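Local coordinates for protein maltose operon transcriptional repressor (Staphylococcus aureus subsp. aureus Mu50, PDB 3HCW) that probably represses transcription of the maltose operon, its C-terminal part folding like a periplasmic sugar-binding protein, at residues 202-207 / 224-229. Residues are numbered along the deposited sequence; the frame is centred on the assembly and turned at random.
Sequences MLHLAI and TATFND
The imidazole of H204 carries T226 over one face and T224 at its edge, near the ring plane. T226 CB stands 3.8 Å from the centroid of the H204 ring and 20° off the normal, a CH-pi contact. It is displaced toward the CG side of the rim, T226 CB lying 3.6 Å from H204 CG. The methyl CG2 of T226 continues over the same side of the ring, 3.7 Å from H204 CD2. At the far end of the imidazole, T224 CB lies 3.7 Å from H204 CE1. The carbonyl oxygen of A225 approaches the ring obliquely, with A225 O 3.3 Å from H204 CE1. With chi1 at -163°, H204 swings CG opposite its own backbone N, and the ring reaches off the helix and lies across the two threonines at a slant. Both ring nitrogens find hydrogen-bond partners outside the two segments: ND1 meets S198 OG and NE2 meets Q240 OE1, which together fix the rotation of the buried ring. Q240 OE1 also bonds T224 OG1, tying threonine and histidine to one amide oxygen. T226 turns its hydroxyl anti to the backbone N, where OG1 bonds S198 O and CG2 is left to pack on the imidazole. A225, between them, points its methyl to the other side of the sheet, onto L122 of helix 115-129. The axes of the short segments 202-207 and 224-227 come within 8.5 Å and run nearly antiparallel, at 157°, as expected where helix 201-213 packs on strand 222-227 in a beta-alpha-beta unit, here formed with strand 194-198 in the periplasmic binding protein-like domain. The strand is flanked in the sheet by 194-198 and 241-244, while on the helix M202 and L205 pack against Y231 and I235 of the second subunit.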
loop_
_atom_site.group_PDB
_atom_site.type_symbol
_atom_site.label_atom_id
_atom_site.label_comp_id
_atom_site.label_asym_id
_atom_site.label_seq_id
_atom_site.Cartn_x
_atom_site.Cartn_y
_atom_site.Cartn_z
ATOM N N MET A 202 -0.800 7.131 -6.370
ATOM C CA MET A 202 -1.036 5.846 -7.046
ATOM C C MET A 202 -1.034 6.012 -8.564
ATOM O O MET A 202 -0.381 5.244 -9.275
ATOM C CB MET A 202 -2.340 5.200 -6.544
ATOM C CG MET A 202 -2.398 3.671 -6.692
ATOM S SD MET A 202 -0.956 2.746 -6.071
ATOM C CE MET A 202 -0.930 3.249 -4.357
ATOM N N LEU A 203 -1.717 7.048 -9.051
ATOM C CA LEU A 203 -1.625 7.432 -10.463
ATOM C C LEU A 203 -0.194 7.880 -10.847
ATOM O O LEU A 203 0.325 7.489 -11.882
ATOM C CB LEU A 203 -2.644 8.536 -10.781
ATOM C CG LEU A 203 -2.641 9.158 -12.182
ATOM C CD1 LEU A 203 -2.972 8.089 -13.207
ATOM C CD2 LEU A 203 -3.630 10.333 -12.255
ATOM N N HIS A 204 0.435 8.684 -9.995
ATOM C CA HIS A 204 1.814 9.153 -10.216
ATOM C C HIS A 204 2.825 8.031 -10.429
ATOM O O HIS A 204 3.727 8.172 -11.244
ATOM C CB HIS A 204 2.269 10.009 -9.037
ATOM C CG HIS A 204 3.474 10.852 -9.314
ATOM N ND1 HIS A 204 3.451 11.925 -10.176
ATOM C CD2 HIS A 204 4.724 10.820 -8.788
ATOM C CE1 HIS A 204 4.637 12.506 -10.190
ATOM N NE2 HIS A 204 5.430 11.848 -9.360
ATOM N N LEU A 205 2.669 6.923 -9.704
ATOM C CA LEU A 205 3.587 5.795 -9.842
ATOM C C LEU A 205 3.504 5.137 -11.224
ATOM O O LEU A 205 4.512 4.664 -11.736
ATOM C CB LEU A 205 3.361 4.760 -8.755
ATOM C CG LEU A 205 3.727 5.095 -7.299
ATOM C CD1 LEU A 205 3.271 3.950 -6.407
ATOM C CD2 LEU A 205 5.212 5.359 -7.097
ATOM N N ALA A 206 2.308 5.117 -11.814
ATOM C CA ALA A 206 2.125 4.621 -13.178
ATOM C C ALA A 206 2.812 5.562 -14.164
ATOM O O ALA A 206 3.424 5.105 -15.120
ATOM C CB ALA A 206 0.640 4.486 -13.515
ATOM N N ILE A 207 2.693 6.872 -13.922
ATOM C CA ILE A 207 3.361 7.885 -14.740
ATOM C C ILE A 207 4.890 7.683 -14.748
ATOM O O ILE A 207 5.498 7.674 -15.811
ATOM C CB ILE A 207 3.043 9.351 -14.278
ATOM C CG1 ILE A 207 1.541 9.593 -14.026
ATOM C CG2 ILE A 207 3.605 10.374 -15.275
ATOM C CD1 ILE A 207 0.637 9.507 -15.252
ATOM N N THR A 224 9.071 16.237 -11.264
ATOM C CA THR A 224 7.789 15.598 -10.961
ATOM C C THR A 224 7.423 15.792 -9.510
ATOM O O THR A 224 8.303 15.957 -8.653
ATOM C CB THR A 224 7.747 14.074 -11.329
ATOM O OG1 THR A 224 8.727 13.357 -10.579
ATOM C CG2 THR A 224 8.003 13.852 -12.825
ATOM N N ALA A 225 6.117 15.802 -9.257
ATOM C CA ALA A 225 5.558 15.943 -7.929
ATOM C C ALA A 225 4.110 15.443 -7.920
ATOM O O ALA A 225 3.483 15.322 -8.975
ATOM C CB ALA A 225 5.628 17.403 -7.478
ATOM N N THR A 226 3.586 15.161 -6.729
ATOM C CA THR A 226 2.231 14.642 -6.579
ATOM C C THR A 226 1.618 14.945 -5.209
ATOM O O THR A 226 2.172 15.732 -4.446
ATOM C CB THR A 226 2.181 13.118 -6.867
ATOM O OG1 THR A 226 0.819 12.661 -6.833
ATOM C CG2 THR A 226 3.033 12.339 -5.881
ATOM N N PHE A 227 0.473 14.323 -4.916
ATOM C CA PHE A 227 -0.216 14.477 -3.637
ATOM C C PHE A 227 -0.305 13.154 -2.892
ATOM O O PHE A 227 -0.229 12.092 -3.510
ATOM C CB PHE A 227 -1.631 15.027 -3.836
ATOM C CG PHE A 227 -1.674 16.375 -4.484
ATOM C CD1 PHE A 227 -1.842 17.528 -3.715
ATOM C CD2 PHE A 227 -1.572 16.494 -5.869
ATOM C CE1 PHE A 227 -1.898 18.770 -4.334
ATOM C CE2 PHE A 227 -1.637 17.718 -6.487
ATOM C CZ PHE A 227 -1.797 18.850 -5.730
ATOM N N ASN A 228 -0.599 13.244 -1.634
ATOM C CA ASN A 228 -0.337 12.187 -0.745
ATOM C C ASN A 228 0.792 11.395 -0.358
ATOM O O ASN A 228 0.882 10.247 -0.635
ATOM C CB ASN A 228 -1.582 11.605 -0.133
ATOM C CG ASN A 228 -2.103 10.501 -0.914
ATOM O OD1 ASN A 228 -2.228 9.374 -0.436
ATOM N ND2 ASN A 228 -2.424 10.796 -2.142
ATOM N N ASP A 229 1.657 12.064 0.348
ATOM C CA ASP A 229 2.930 11.479 0.754
ATOM C C ASP A 229 2.724 10.229 1.589
ATOM O O ASP A 229 1.923 10.219 2.515
ATOM C CB ASP A 229 3.750 12.480 1.568
ATOM C CG ASP A 229 5.171 12.004 1.815
ATOM O OD1 ASP A 229 5.766 11.418 0.889
ATOM O OD2 ASP A 229 5.697 12.209 2.930
#